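PDB 5LMG: DNA topoisomerase 2-associated protein PAT1 from Saccharomyces cerevisiae, which activates mRNA decapping and represses translation, its C-terminal domain binding a short peptide of the decapping enzyme Dcp2. Local coordinates for residues I168-S173 against I209-R213; K118-L122 against N175-E180; I51-I55 against S98-F102; D92-I97 against K127-E131. The protein carries 2 engineered substitutions. All coordinates share one frame; numbering follows the deposited sequence.

Contact 1: I168-S173 against I209-R213; sequences IVSFLS and ILISR
R213 reaches across from helix 201-216 and lays its side chain over the last turn of helix 151-174. Its CB carries a CG turned anti to the backbone N (chi1 -171°), and from there the chain bends twice. CG packs against L172 CB at 4.0 Å. CD comes closest to the backbone, 3.5 Å from L172 O, a carbonyl oxygen that accepts a hydrogen bond from the S176 hydroxyl. NE and CZ then pass over S173, whose CA sits 3.6 Å above the guanidinium plane and over its centre, so this flat group lies on the backbone. NH2 ends beside S173 CB, at 3.7 Å. No hydrogen bond joins the two segments. With R213 cut back to an alanine, the backbone of L172 and S173 is likely to lose this cover, and a gap to open beside L172 CB.

The segments belong to two helices of a largely helical array, in a family placed in the TPR clan, and run nearly parallel, with an angle of 22° between axes 10.9 Å apart. Away from the arginine the contact is wholly apolar. I209 points its two branches to different neighbours: CD1 meets V169 CG2 at 3.6 Å, while CG2 meets both I168 CG2 and L172 CD1, and all three partners cross the isoleucine at about a right angle. L172 CD1 also touches L210 CD2, at 3.8 Å. Helix 178-191 closes over this leucine pair, with L184 against both L172 and L210, while I168 also packs on L125 of helix 118-130.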
loop_
_atom_site.group_PDB
_atom_site.type_symbol
_atom_site.label_atom_id
_atom_site.label_comp_id
_atom_site.label_asym_id
_atom_site.label_seq_id
_atom_site.Cartn_x
_atom_site.Cartn_y
_atom_site.Cartn_z
ATOM N N ILE A 168 -3.667 -4.789 -9.909
ATOM C CA ILE A 168 -3.122 -5.899 -9.130
ATOM C C ILE A 168 -4.242 -6.573 -8.323
ATOM O O ILE A 168 -4.414 -7.786 -8.452
ATOM C CB ILE A 168 -1.889 -5.458 -8.298
ATOM C CG1 ILE A 168 -0.697 -5.172 -9.252
ATOM C CG2 ILE A 168 -1.520 -6.491 -7.219
ATOM C CD1 ILE A 168 0.453 -4.369 -8.688
ATOM N N VAL A 169 -5.036 -5.764 -7.578
ATOM C CA VAL A 169 -6.192 -6.166 -6.766
ATOM C C VAL A 169 -7.192 -6.978 -7.599
ATOM O O VAL A 169 -7.482 -8.108 -7.227
ATOM C CB VAL A 169 -6.866 -4.954 -6.048
ATOM C CG1 VAL A 169 -8.180 -5.346 -5.371
ATOM C CG2 VAL A 169 -5.928 -4.330 -5.029
ATOM N N SER A 170 -7.679 -6.417 -8.734
ATOM C CA SER A 170 -8.641 -7.063 -9.637
ATOM C C SER A 170 -8.136 -8.404 -10.191
ATOM O O SER A 170 -8.870 -9.391 -10.139
ATOM C CB SER A 170 -9.058 -6.118 -10.763
ATOM O OG SER A 170 -8.136 -6.132 -11.844
ATOM N N PHE A 171 -6.879 -8.443 -10.680
ATOM C CA PHE A 171 -6.260 -9.656 -11.198
ATOM C C PHE A 171 -6.116 -10.771 -10.134
ATOM O O PHE A 171 -6.413 -11.923 -10.441
ATOM C CB PHE A 171 -4.908 -9.355 -11.879
ATOM C CG PHE A 171 -4.114 -10.590 -12.256
ATOM C CD1 PHE A 171 -4.471 -11.358 -13.358
ATOM C CD2 PHE A 171 -3.021 -10.991 -11.498
ATOM C CE1 PHE A 171 -3.746 -12.510 -13.694
ATOM C CE2 PHE A 171 -2.298 -12.145 -11.833
ATOM C CZ PHE A 171 -2.666 -12.894 -12.929
ATOM N N LEU A 172 -5.646 -10.439 -8.913
ATOM C CA LEU A 172 -5.458 -11.427 -7.844
ATOM C C LEU A 172 -6.783 -11.950 -7.271
ATOM O O LEU A 172 -6.867 -13.105 -6.852
ATOM C CB LEU A 172 -4.548 -10.887 -6.719
ATOM C CG LEU A 172 -3.072 -10.640 -7.080
ATOM C CD1 LEU A 172 -2.332 -10.037 -5.924
ATOM C CD2 LEU A 172 -2.373 -11.923 -7.514
ATOM N N SER A 173 -7.815 -11.091 -7.269
ATOM C CA SER A 173 -9.155 -11.388 -6.778
ATOM C C SER A 173 -9.872 -12.384 -7.689
ATOM O O SER A 173 -10.734 -13.114 -7.209
ATOM C CB SER A 173 -9.971 -10.101 -6.695
ATOM O OG SER A 173 -11.329 -10.337 -6.358
ATOM N N ILE A 209 -2.140 -5.989 0.129
ATOM C CA ILE A 209 -2.882 -6.675 -0.936
ATOM C C ILE A 209 -2.509 -8.180 -0.960
ATOM O O ILE A 209 -3.408 -9.002 -0.939
ATOM C CB ILE A 209 -2.650 -6.002 -2.319
ATOM C CG1 ILE A 209 -3.393 -4.656 -2.417
ATOM C CG2 ILE A 209 -3.046 -6.946 -3.476
ATOM C CD1 ILE A 209 -2.760 -3.700 -3.371
ATOM N N LEU A 210 -1.192 -8.520 -0.999
ATOM C CA LEU A 210 -0.721 -9.912 -1.004
ATOM C C LEU A 210 -1.156 -10.676 0.244
ATOM O O LEU A 210 -1.663 -11.782 0.100
ATOM C CB LEU A 210 0.812 -10.044 -1.201
ATOM C CG LEU A 210 1.433 -9.556 -2.516
ATOM C CD1 LEU A 210 2.931 -9.822 -2.514
ATOM C CD2 LEU A 210 0.806 -10.245 -3.739
ATOM N N ILE A 211 -0.977 -10.084 1.456
ATOM C CA ILE A 211 -1.360 -10.713 2.742
ATOM C C ILE A 211 -2.870 -10.973 2.791
ATOM O O ILE A 211 -3.275 -12.084 3.156
ATOM C CB ILE A 211 -0.904 -9.898 3.990
ATOM C CG1 ILE A 211 0.625 -9.817 4.123
ATOM C CG2 ILE A 211 -1.546 -10.436 5.289
ATOM C CD1 ILE A 211 1.055 -8.737 5.210
ATOM N N SER A 212 -3.690 -9.934 2.462
ATOM C CA SER A 212 -5.159 -10.011 2.442
ATOM C C SER A 212 -5.673 -11.083 1.468
ATOM O O SER A 212 -6.583 -11.833 1.824
ATOM C CB SER A 212 -5.775 -8.655 2.130
ATOM O OG SER A 212 -5.383 -7.720 3.120
ATOM N N ARG A 213 -5.056 -11.187 0.273
ATOM C CA ARG A 213 -5.416 -12.194 -0.730
ATOM C C ARG A 213 -5.061 -13.617 -0.268
ATOM O O ARG A 213 -5.907 -14.505 -0.364
ATOM C CB ARG A 213 -4.816 -11.861 -2.112
ATOM C CG ARG A 213 -5.306 -12.748 -3.288
ATOM C CD ARG A 213 -6.821 -12.980 -3.403
ATOM N NE ARG A 213 -7.607 -11.747 -3.298
ATOM C CZ ARG A 213 -8.927 -11.709 -3.133
ATOM N NH1 ARG A 213 -9.628 -12.835 -3.062
ATOM N NH2 ARG A 213 -9.556 -10.545 -3.037
#

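Contact 2: K118-L122 against N175-E180; sequences KQQKL and NSNFIE
K118 of helix 118-130 reaches over to E180, which belongs to the capping box that starts helix 178-191. In that box the N177 side chain accepts from the backbone N of E180, with OD1 3.2 Å from N and the donor tilted 26° from the carbonyl plane. The reciprocal bond, from N177 N to E180 OE1, is weak. The carboxylate is thus turned back toward the start of its own helix while it faces the lysine.

The charged interaction across the contact is a salt bridge between K118 NZ and E180 OE1, 3.5 Å apart. It is a long one, with E180 OE2 only slightly farther from the ammonium. E180 OE1 thus faces both the N177 N-H and the lysine charge, which would be expected to favour the ionised carboxylate. With CG anti to the backbone N (chi1 -171°) and the rest of the chain extended, the lysine spans the distance between the two helix starts.

Van der Waals contacts follow the aliphatic part of the lysine. Its CE lies 3.3 Å from N175 O, just past the end of helix 151-174, and its CG rests against N175 CB. L122 makes a looser apolar contact, its CG 4.5 Å from E180 CG, and is covered in turn by F171 of helix 151-174.

Q119 meets the carboxylate without a hydrogen bond: its side chain crosses that of E180 at about a right angle, with amide and carboxylate planes 38° apart and two acceptor oxygens, Q119 OE1 and E180 OE2, 3.6 Å from each other.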
loop_
_atom_site.group_PDB
_atom_site.type_symbol
_atom_site.label_atom_id
_atom_site.label_comp_id
_atom_site.label_asym_id
_atom_site.label_seq_id
_atom_site.Cartn_x
_atom_site.Cartn_y
_atom_site.Cartn_z
ATOM N N LYS A 118 -3.669 -14.725 -18.809
ATOM C CA LYS A 118 -3.329 -14.922 -17.400
ATOM C C LYS A 118 -1.812 -14.993 -17.123
ATOM O O LYS A 118 -1.324 -14.251 -16.260
ATOM C CB LYS A 118 -4.067 -16.152 -16.834
ATOM C CG LYS A 118 -3.947 -16.329 -15.318
ATOM C CD LYS A 118 -4.533 -17.665 -14.880
ATOM C CE LYS A 118 -3.868 -18.194 -13.633
ATOM N NZ LYS A 118 -4.566 -19.390 -13.089
ATOM N N GLN A 119 -1.077 -15.862 -17.847
ATOM C CA GLN A 119 0.368 -16.051 -17.651
ATOM C C GLN A 119 1.191 -14.794 -17.978
ATOM O O GLN A 119 2.209 -14.551 -17.321
ATOM C CB GLN A 119 0.904 -17.283 -18.397
ATOM C CG GLN A 119 0.434 -18.645 -17.824
ATOM C CD GLN A 119 0.681 -18.830 -16.333
ATOM O OE1 GLN A 119 -0.253 -18.975 -15.538
ATOM N NE2 GLN A 119 1.940 -18.813 -15.918
ATOM N N GLN A 120 0.748 -14.001 -18.975
ATOM C CA GLN A 120 1.399 -12.739 -19.352
ATOM C C GLN A 120 1.237 -11.710 -18.220
ATOM O O GLN A 120 2.225 -11.094 -17.810
ATOM C CB GLN A 120 0.828 -12.191 -20.672
ATOM C CG GLN A 120 1.353 -12.912 -21.912
ATOM C CD GLN A 120 0.657 -12.448 -23.167
ATOM O OE1 GLN A 120 -0.553 -12.207 -23.188
ATOM N NE2 GLN A 120 1.408 -12.310 -24.245
ATOM N N LYS A 121 -0.001 -11.584 -17.683
ATOM C CA LYS A 121 -0.358 -10.708 -16.567
ATOM C C LYS A 121 0.422 -11.126 -15.296
ATOM O O LYS A 121 0.885 -10.265 -14.552
ATOM C CB LYS A 121 -1.870 -10.768 -16.297
ATOM C CG LYS A 121 -2.750 -10.136 -17.366
ATOM C CD LYS A 121 -4.218 -10.429 -17.077
ATOM C CE LYS A 121 -5.140 -9.782 -18.074
ATOM N NZ LYS A 121 -6.563 -10.057 -17.747
ATOM N N LEU A 122 0.551 -12.452 -15.054
ATOM C CA LEU A 122 1.283 -13.001 -13.912
ATOM C C LEU A 122 2.778 -12.673 -14.034
ATOM O O LEU A 122 3.385 -12.279 -13.041
ATOM C CB LEU A 122 1.027 -14.520 -13.785
ATOM C CG LEU A 122 1.272 -15.239 -12.436
ATOM C CD1 LEU A 122 2.556 -16.008 -12.447
ATOM C CD2 LEU A 122 1.138 -14.333 -11.217
ATOM N N ASN A 175 -8.056 -14.064 -11.071
ATOM C CA ASN A 175 -7.195 -15.014 -11.791
ATOM C C ASN A 175 -5.937 -15.525 -11.040
ATOM O O ASN A 175 -4.893 -15.721 -11.675
ATOM C CB ASN A 175 -6.774 -14.405 -13.143
ATOM C CG ASN A 175 -7.910 -14.070 -14.077
ATOM O OD1 ASN A 175 -8.330 -14.891 -14.898
ATOM N ND2 ASN A 175 -8.400 -12.837 -14.001
ATOM N N SER A 176 -6.036 -15.805 -9.729
ATOM C CA SER A 176 -4.868 -16.339 -9.024
ATOM C C SER A 176 -5.204 -17.421 -8.006
ATOM O O SER A 176 -6.138 -17.271 -7.211
ATOM C CB SER A 176 -4.042 -15.229 -8.386
ATOM O OG SER A 176 -4.689 -14.685 -7.248
ATOM N N ASN A 177 -4.424 -18.510 -8.043
ATOM C CA ASN A 177 -4.526 -19.663 -7.145
ATOM C C ASN A 177 -3.468 -19.566 -6.030
ATOM O O ASN A 177 -2.631 -18.656 -6.061
ATOM C CB ASN A 177 -4.397 -20.978 -7.931
ATOM C CG ASN A 177 -3.191 -21.080 -8.836
ATOM O OD1 ASN A 177 -2.033 -21.040 -8.405
ATOM N ND2 ASN A 177 -3.448 -21.271 -10.117
ATOM N N PHE A 178 -3.515 -20.497 -5.050
ATOM C CA PHE A 178 -2.604 -20.556 -3.903
ATOM C C PHE A 178 -1.120 -20.497 -4.302
ATOM O O PHE A 178 -0.416 -19.595 -3.851
ATOM C CB PHE A 178 -2.912 -21.792 -3.031
ATOM C CG PHE A 178 -2.104 -21.906 -1.756
ATOM C CD1 PHE A 178 -2.418 -21.133 -0.642
ATOM C CD2 PHE A 178 -1.056 -22.815 -1.657
ATOM C CE1 PHE A 178 -1.677 -21.245 0.541
ATOM C CE2 PHE A 178 -0.318 -22.930 -0.471
ATOM C CZ PHE A 178 -0.632 -22.143 0.618
ATOM N N ILE A 179 -0.667 -21.428 -5.169
ATOM C CA ILE A 179 0.717 -21.519 -5.658
ATOM C C ILE A 179 1.230 -20.165 -6.198
ATOM O O ILE A 179 2.338 -19.751 -5.852
ATOM C CB ILE A 179 0.869 -22.679 -6.696
ATOM C CG1 ILE A 179 0.685 -24.068 -6.018
ATOM C CG2 ILE A 179 2.211 -22.604 -7.458
ATOM C CD1 ILE A 179 0.251 -25.226 -6.971
ATOM N N GLU A 180 0.413 -19.489 -7.029
ATOM C CA GLU A 180 0.750 -18.219 -7.667
ATOM C C GLU A 180 0.915 -17.057 -6.670
ATOM O O GLU A 180 1.920 -16.350 -6.761
ATOM C CB GLU A 180 -0.252 -17.886 -8.785
ATOM C CG GLU A 180 -0.068 -18.758 -10.025
ATOM C CD GLU A 180 -1.227 -18.819 -11.004
ATOM O OE1 GLU A 180 -2.324 -18.313 -10.671
ATOM O OE2 GLU A 180 -1.048 -19.411 -12.094
#

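Contact 3: I51-I55 against S98-F102; sequences ILELI and SMLSF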
loop_
_atom_site.group_PDB
_atom_site.type_symbol
_atom_site.label_atom_id
_atom_site.label_comp_id
_atom_site.label_asym_id
_atom_site.label_seq_id
_atom_site.Cartn_x
_atom_site.Cartn_y
_atom_site.Cartn_z
ATOM N N ILE A 51 13.816 4.533 -23.330
ATOM C CA ILE A 51 12.594 4.210 -22.583
ATOM C C ILE A 51 11.388 5.004 -23.154
ATOM O O ILE A 51 10.330 4.407 -23.400
ATOM C CB ILE A 51 12.798 4.353 -21.040
ATOM C CG1 ILE A 51 13.891 3.369 -20.495
ATOM C CG2 ILE A 51 11.488 4.219 -20.261
ATOM C CD1 ILE A 51 13.677 1.813 -20.709
ATOM N N LEU A 52 11.582 6.317 -23.436
ATOM C CA LEU A 52 10.544 7.169 -24.036
ATOM C C LEU A 52 10.132 6.660 -25.414
ATOM O O LEU A 52 8.948 6.725 -25.755
ATOM C CB LEU A 52 10.957 8.650 -24.079
ATOM C CG LEU A 52 11.029 9.374 -22.721
ATOM C CD1 LEU A 52 11.639 10.747 -22.874
ATOM C CD2 LEU A 52 9.665 9.468 -22.050
ATOM N N GLU A 53 11.097 6.075 -26.169
ATOM C CA GLU A 53 10.862 5.464 -27.478
ATOM C C GLU A 53 10.044 4.183 -27.301
ATOM O O GLU A 53 9.121 3.945 -28.084
ATOM C CB GLU A 53 12.190 5.167 -28.197
ATOM C CG GLU A 53 12.028 4.733 -29.645
ATOM C CD GLU A 53 13.238 4.065 -30.277
ATOM O OE1 GLU A 53 13.736 3.063 -29.711
ATOM O OE2 GLU A 53 13.653 4.513 -31.371
ATOM N N LEU A 54 10.370 3.370 -26.268
ATOM C CA LEU A 54 9.648 2.129 -25.970
ATOM C C LEU A 54 8.187 2.403 -25.635
ATOM O O LEU A 54 7.324 1.667 -26.104
ATOM C CB LEU A 54 10.313 1.318 -24.842
ATOM C CG LEU A 54 11.666 0.646 -25.132
ATOM C CD1 LEU A 54 12.022 -0.328 -24.015
ATOM C CD2 LEU A 54 11.680 -0.089 -26.492
ATOM N N ILE A 55 7.916 3.470 -24.846
ATOM C CA ILE A 55 6.568 3.896 -24.455
ATOM C C ILE A 55 5.754 4.251 -25.714
ATOM O O ILE A 55 4.629 3.769 -25.847
ATOM C CB ILE A 55 6.584 5.033 -23.373
ATOM C CG1 ILE A 55 7.196 4.519 -22.048
ATOM C CG2 ILE A 55 5.164 5.590 -23.117
ATOM C CD1 ILE A 55 7.623 5.592 -21.038
ATOM N N SER A 98 11.502 0.510 -15.821
ATOM C CA SER A 98 11.832 1.911 -16.123
ATOM C C SER A 98 10.688 2.669 -16.800
ATOM O O SER A 98 10.516 3.857 -16.516
ATOM C CB SER A 98 13.109 2.004 -16.942
ATOM O OG SER A 98 14.222 1.905 -16.069
ATOM N N MET A 99 9.874 1.977 -17.645
ATOM C CA MET A 99 8.705 2.561 -18.325
ATOM C C MET A 99 7.671 3.055 -17.300
ATOM O O MET A 99 6.969 4.039 -17.549
ATOM C CB MET A 99 8.071 1.564 -19.315
ATOM C CG MET A 99 8.818 1.487 -20.642
ATOM S SD MET A 99 7.899 0.722 -22.020
ATOM C CE MET A 99 8.127 -0.995 -21.645
ATOM N N LEU A 100 7.641 2.397 -16.128
ATOM C CA LEU A 100 6.771 2.694 -14.996
ATOM C C LEU A 100 7.202 3.964 -14.228
ATOM O O LEU A 100 6.465 4.415 -13.357
ATOM C CB LEU A 100 6.686 1.468 -14.066
ATOM C CG LEU A 100 5.471 0.536 -14.211
ATOM C CD1 LEU A 100 5.412 -0.106 -15.573
ATOM C CD2 LEU A 100 5.522 -0.577 -13.179
ATOM N N SER A 101 8.387 4.536 -14.551
ATOM C CA SER A 101 8.889 5.801 -13.985
ATOM C C SER A 101 8.165 6.982 -14.626
ATOM O O SER A 101 8.232 8.079 -14.090
ATOM C CB SER A 101 10.381 5.977 -14.259
ATOM O OG SER A 101 11.180 5.091 -13.500
ATOM N N PHE A 102 7.521 6.773 -15.793
ATOM C CA PHE A 102 6.823 7.821 -16.542
ATOM C C PHE A 102 5.308 7.672 -16.449
ATOM O O PHE A 102 4.803 6.545 -16.506
ATOM C CB PHE A 102 7.275 7.816 -18.011
ATOM C CG PHE A 102 8.748 8.103 -18.199
ATOM C CD1 PHE A 102 9.214 9.411 -18.284
ATOM C CD2 PHE A 102 9.674 7.065 -18.272
ATOM C CE1 PHE A 102 10.579 9.677 -18.436
ATOM C CE2 PHE A 102 11.041 7.332 -18.417
ATOM C CZ PHE A 102 11.482 8.635 -18.502
#
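The ring of F102 is met by three aliphatic side chains of helix 48-70. L52 places CD2 over one face, 3.9 Å from the ring centroid and 18° off the normal, a CH-pi contact displaced toward the CE1 and CD1 rim. I51 and I55 approach the ring obliquely on the CD2 and CE2 side, I51 CG2 standing 3.6 Å from F102 CE2 and I55 CD1 3.7 Å from F102 CD2.

M99 supplies the next layer. Its CG touches both isoleucines, and its chain slides past I55 in the opposite direction until SD comes to rest 3.8 Å from L54 CB. I51 also extends CD1 to S98 CB. With I51 CG1 beside the backbone N (chi1 -62°), CG2 is left anti to that N and is the branch used on the ring and on M99; CG1 runs off the other way and carries CD1 to the serine.

A type I beta turn from M99 to F102 brings methionine and phenylalanine to the same helix, and F102 is itself the N-cap residue of helix 103-114. Farther out, the S98 hydroxyl is hydrogen-bonded to that of S45, and P95 packs on I51 and L54. No hydrogen bond crosses between the two segments, so the link between helix 48-70 and segment 98-102 rests on the fit of methyl, thioether and aromatic surfaces, with the serine's polar end satisfied to one side.

Contact 4: D92-I97 against K127-E131; sequences DVNPFI and KIFNE
N94 and K127 meet because each turns CG anti to its own backbone N, chi1 being -178° in the asparagine, while the lysine chain then bends at chi2 and chi3 to fold along the amide. N94 is the N-cap of helix 95-99: its OD1 accepts from F96 N at 3.0 Å, the donor standing above the carbonyl plane by 44°. K127 belongs to the last turn of helix 118-130, so the end of one helix meets the start of another.

The lysine touches the asparagine with its methylenes, CD lying 3.6 Å from N94 CG. The amide is also fixed from its nitrogen side, where ND2 donates to the backbone O of H85. Were N94 a leucine, F96 N would probably lack its capping acceptor and the H85 carbonyl this donor, and the lysine methylenes would lose the flat group they lie on.

Hydrophobic contacts lie deeper. I97 drives CD1 toward the backbone of the facing helix, 3.8 Å from I128 CA, and sets CG1 against E131 CB. F96 meets I128 CG1 with its ring edge, CE2 being the nearest ring atom at 4.2 Å.

E131, where the chain leaves helical conformation, closes the contact with the hydrogen bond that joins the two segments. Its chain bends at chi2, and OE1 accepts from N94 N at 3.2 Å, with an N-H...O angle of 170° and the donor nearly in line with the carboxylate C-O bond.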
loop_
_atom_site.group_PDB
_atom_site.type_symbol
_atom_site.label_atom_id
_atom_site.label_comp_id
_atom_site.label_asym_id
_atom_site.label_seq_id
_atom_site.Cartn_x
_atom_site.Cartn_y
_atom_site.Cartn_z
ATOM N N ASP A 92 20.488 -4.072 -16.235
ATOM C CA ASP A 92 20.526 -4.123 -14.765
ATOM C C ASP A 92 19.130 -3.897 -14.158
ATOM O O ASP A 92 18.776 -4.544 -13.171
ATOM C CB ASP A 92 21.539 -3.107 -14.210
ATOM C CG ASP A 92 22.988 -3.451 -14.518
ATOM O OD1 ASP A 92 23.502 -4.436 -13.935
ATOM O OD2 ASP A 92 23.615 -2.720 -15.318
ATOM N N VAL A 93 18.341 -2.990 -14.774
ATOM C CA VAL A 93 16.954 -2.676 -14.424
ATOM C C VAL A 93 16.131 -2.944 -15.698
ATOM O O VAL A 93 16.411 -2.358 -16.748
ATOM C CB VAL A 93 16.771 -1.224 -13.888
ATOM C CG1 VAL A 93 15.294 -0.894 -13.676
ATOM C CG2 VAL A 93 17.554 -1.008 -12.595
ATOM N N ASN A 94 15.160 -3.872 -15.609
ATOM C CA ASN A 94 14.304 -4.276 -16.732
ATOM C C ASN A 94 13.616 -3.065 -17.427
ATOM O O ASN A 94 13.101 -2.185 -16.725
ATOM C CB ASN A 94 13.285 -5.325 -16.255
ATOM C CG ASN A 94 12.379 -5.855 -17.333
ATOM O OD1 ASN A 94 11.311 -5.305 -17.593
ATOM N ND2 ASN A 94 12.770 -6.951 -17.966
ATOM N N PRO A 95 13.617 -2.985 -18.787
ATOM C CA PRO A 95 12.981 -1.830 -19.464
ATOM C C PRO A 95 11.520 -1.556 -19.084
ATOM O O PRO A 95 11.113 -0.393 -19.093
ATOM C CB PRO A 95 13.138 -2.154 -20.952
ATOM C CG PRO A 95 14.323 -3.067 -21.014
ATOM C CD PRO A 95 14.211 -3.911 -19.772
ATOM N N PHE A 96 10.743 -2.610 -18.727
ATOM C CA PHE A 96 9.351 -2.449 -18.297
ATOM C C PHE A 96 9.278 -1.663 -16.975
ATOM O O PHE A 96 8.424 -0.788 -16.842
ATOM C CB PHE A 96 8.615 -3.797 -18.192
ATOM C CG PHE A 96 7.192 -3.677 -17.704
ATOM C CD1 PHE A 96 6.176 -3.270 -18.564
ATOM C CD2 PHE A 96 6.869 -3.952 -16.379
ATOM C CE1 PHE A 96 4.862 -3.142 -18.110
ATOM C CE2 PHE A 96 5.553 -3.829 -15.924
ATOM C CZ PHE A 96 4.558 -3.428 -16.795
ATOM N N ILE A 97 10.179 -1.979 -16.017
ATOM C CA ILE A 97 10.285 -1.321 -14.712
ATOM C C ILE A 97 10.583 0.172 -14.903
ATOM O O ILE A 97 9.949 0.998 -14.251
ATOM C CB ILE A 97 11.293 -2.052 -13.762
ATOM C CG1 ILE A 97 10.807 -3.481 -13.394
ATOM C CG2 ILE A 97 11.657 -1.232 -12.502
ATOM C CD1 ILE A 97 9.542 -3.587 -12.456
ATOM N N LYS A 127 7.568 -9.651 -12.304
ATOM C CA LYS A 127 8.603 -8.662 -12.614
ATOM C C LYS A 127 8.578 -7.504 -11.600
ATOM O O LYS A 127 9.623 -7.185 -11.029
ATOM C CB LYS A 127 8.432 -8.119 -14.053
ATOM C CG LYS A 127 9.622 -7.309 -14.576
ATOM C CD LYS A 127 10.671 -8.197 -15.229
ATOM C CE LYS A 127 11.898 -8.378 -14.379
ATOM N NZ LYS A 127 12.758 -9.456 -14.917
ATOM N N ILE A 128 7.385 -6.905 -11.371
ATOM C CA ILE A 128 7.157 -5.795 -10.434
ATOM C C ILE A 128 7.657 -6.164 -9.025
ATOM O O ILE A 128 8.459 -5.418 -8.465
ATOM C CB ILE A 128 5.672 -5.304 -10.444
ATOM C CG1 ILE A 128 5.293 -4.650 -11.804
ATOM C CG2 ILE A 128 5.382 -4.349 -9.257
ATOM C CD1 ILE A 128 3.777 -4.349 -11.999
ATOM N N PHE A 129 7.226 -7.326 -8.485
ATOM C CA PHE A 129 7.633 -7.773 -7.149
ATOM C C PHE A 129 9.127 -8.146 -7.055
ATOM O O PHE A 129 9.748 -7.867 -6.031
ATOM C CB PHE A 129 6.723 -8.899 -6.627
ATOM C CG PHE A 129 5.367 -8.399 -6.190
ATOM C CD1 PHE A 129 5.222 -7.664 -5.017
ATOM C CD2 PHE A 129 4.235 -8.649 -6.954
ATOM C CE1 PHE A 129 3.973 -7.175 -4.630
ATOM C CE2 PHE A 129 2.987 -8.162 -6.566
ATOM C CZ PHE A 129 2.865 -7.430 -5.407
ATOM N N ASN A 130 9.707 -8.704 -8.131
ATOM C CA ASN A 130 11.124 -9.094 -8.203
ATOM C C ASN A 130 12.061 -7.879 -8.179
ATOM O O ASN A 130 13.139 -7.949 -7.590
ATOM C CB ASN A 130 11.386 -9.930 -9.472
ATOM C CG ASN A 130 12.763 -10.535 -9.555
ATOM O OD1 ASN A 130 13.112 -11.449 -8.804
ATOM N ND2 ASN A 130 13.572 -10.052 -10.489
ATOM N N GLU A 131 11.650 -6.772 -8.829
ATOM C CA GLU A 131 12.450 -5.551 -8.943
ATOM C C GLU A 131 11.792 -4.360 -8.213
ATOM O O GLU A 131 12.053 -3.210 -8.572
ATOM C CB GLU A 131 12.665 -5.213 -10.436
ATOM C CG GLU A 131 13.367 -6.297 -11.235
ATOM C CD GLU A 131 14.747 -5.913 -11.726
ATOM O OE1 GLU A 131 14.883 -5.591 -12.928
ATOM O OE2 GLU A 131 15.695 -5.936 -10.907
#

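In the fold
Helix 118-130 ties contacts 2 and 4 together, contributing its first turn to one and its last to the other; their centres are 18 Å apart. Contact 1 touches both: F171 packs its CE1 on K121 CB at 3.7 Å, and L210 CD1 meets F129 CE1 at 3.5 Å. Contacts 3 and 4 share helix 95-99 and lie about 12 Å apart between centres, with S98 OG 3.8 Å from V93 CG1. Contact 3 stays apart from contacts 1 and 2, its nearest atoms about 8 and 11 Å away. A magnesium ion lies about 5 Å from the Q119 side chain, and a 1,2-ethanediol, probably from the crystallisation liquor, about 3 Å from the I209 side chain.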